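Arf-GAP with coiled-coil, ANK repeat and PH domain-containing protein 2 (Homo sapiens, PDB 6IF3) activates GTP hydrolysis by the small GTPase ARF6 and has an ankyrin-repeat region, the part in this chain, that is required for interaction with RAB35. Local coordinates at residues G111-P114 / L115-A118. Residues are numbered along the deposited sequence; the frame is centred on the assembly and turned at random.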
loop_
_atom_site.group_PDB
_atom_site.type_symbol
_atom_site.label_atom_id
_atom_site.label_comp_id
_atom_site.label_asym_id
_atom_site.label_seq_id
_atom_site.Cartn_x
_atom_site.Cartn_y
_atom_site.Cartn_z
ATOM N N GLY A 111 17.328 6.311 -12.840
ATOM C CA GLY A 111 16.097 5.640 -13.217
ATOM C C GLY A 111 15.249 5.111 -12.067
ATOM O O GLY A 111 14.302 4.346 -12.295
ATOM N N LYS A 112 15.581 5.480 -10.836
ATOM C CA LYS A 112 14.848 4.945 -9.676
ATOM C C LYS A 112 13.733 5.873 -9.192
ATOM O O LYS A 112 13.923 7.087 -9.082
ATOM C CB LYS A 112 15.812 4.675 -8.515
ATOM C CG LYS A 112 16.948 3.728 -8.852
ATOM C CD LYS A 112 17.836 3.446 -7.647
ATOM C CE LYS A 112 18.911 2.419 -7.987
ATOM N NZ LYS A 112 19.741 1.989 -6.820
ATOM N N ASP A 113 12.560 5.301 -8.895
ATOM C CA ASP A 113 11.510 6.068 -8.234
ATOM C C ASP A 113 11.423 5.700 -6.753
ATOM O O ASP A 113 12.032 4.716 -6.315
ATOM C CB ASP A 113 10.127 5.913 -8.961
ATOM C CG ASP A 113 9.554 4.526 -8.944
ATOM O OD1 ASP A 113 9.970 3.636 -8.179
ATOM O OD2 ASP A 113 8.611 4.341 -9.753
ATOM N N PRO A 114 10.668 6.496 -5.977
ATOM C CA PRO A 114 10.608 6.235 -4.544
ATOM C C PRO A 114 10.087 4.861 -4.213
ATOM O O PRO A 114 10.617 4.235 -3.298
ATOM C CB PRO A 114 9.660 7.311 -4.046
ATOM C CG PRO A 114 10.009 8.486 -4.902
ATOM C CD PRO A 114 10.190 7.857 -6.290
ATOM N N LEU A 115 9.106 4.384 -4.964
ATOM C CA LEU A 115 8.573 3.046 -4.666
ATOM C C LEU A 115 9.651 1.963 -4.865
ATOM O O LEU A 115 9.772 1.074 -4.015
ATOM C CB LEU A 115 7.354 2.700 -5.546
ATOM C CG LEU A 115 6.741 1.310 -5.282
ATOM C CD1 LEU A 115 6.203 1.188 -3.847
ATOM C CD2 LEU A 115 5.653 1.009 -6.339
ATOM N N SER A 116 10.436 2.043 -5.932
ATOM C CA SER A 116 11.448 0.999 -6.172
ATOM C C SER A 116 12.451 1.006 -5.016
ATOM O O SER A 116 12.910 -0.036 -4.576
ATOM C CB SER A 116 12.140 1.186 -7.522
ATOM O OG SER A 116 13.020 2.301 -7.530
ATOM N N ILE A 117 12.790 2.188 -4.536
ATOM C CA ILE A 117 13.743 2.341 -3.432
ATOM C C ILE A 117 13.171 1.717 -2.152
ATOM O O ILE A 117 13.838 0.900 -1.501
ATOM C CB ILE A 117 14.081 3.825 -3.248
ATOM C CG1 ILE A 117 14.834 4.295 -4.486
ATOM C CG2 ILE A 117 14.900 4.060 -1.969
ATOM C CD1 ILE A 117 15.026 5.785 -4.534
ATOM N N ALA A 118 11.945 2.093 -1.813
ATOM C CA ALA A 118 11.263 1.530 -0.631
ATOM C C ALA A 118 11.077 0.019 -0.677
ATOM O O ALA A 118 11.215 -0.643 0.350
ATOM C CB ALA A 118 9.910 2.252 -0.451
#
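Asp113 caps the first turn of helix 114-120 by turning its carboxylate back onto Ser116: OD1 accepts from Ser116 N at 2.8 Å, met nearly along its own C-O axis. A chi1 of 64° sets CG between the backbone N and the carbonyl carbon, and a short acidic side chain so folded suits an N-cap, where early amide N-H groups have no preceding turn to bond. Its negative charge probably sits favourably at the positive, N-terminal end of the helix dipole. OD2 has a long, weak ion pair with Arg134 of helix 124-141.

Carbonyl oxygens gather the next bonds. Asp113 O takes Ile117 N at 3.2 Å and also Ser116 OG at 2.9 Å, so one oxygen serves two donors. The short hydroxyl side chain of Ser116 can reach back this far with chi1 at 72°. Pro114 O receives Ala118 N at 2.9 Å.

In ankyrin repeats a Thr-Pro-Leu-His sequence commonly starts the first helix, its first residue serving as N-cap; ANK 3 has Asp-Pro-Leu-Ser. Pro114 suits the first turn because its ring holds phi near the helical value (-59°) and no N-H is needed there.

Van der Waals contacts are lighter. Lys112 CB lies 4.2 Å from Ile117 CG1, while its extended chain leads away from the helix, at an exposed position. Pro114 and Ile117 pack on helix 81-88; Leu115 reaches out to Arg131 and Arg134 of helix 124-141, and small Ala118 fits against Val127.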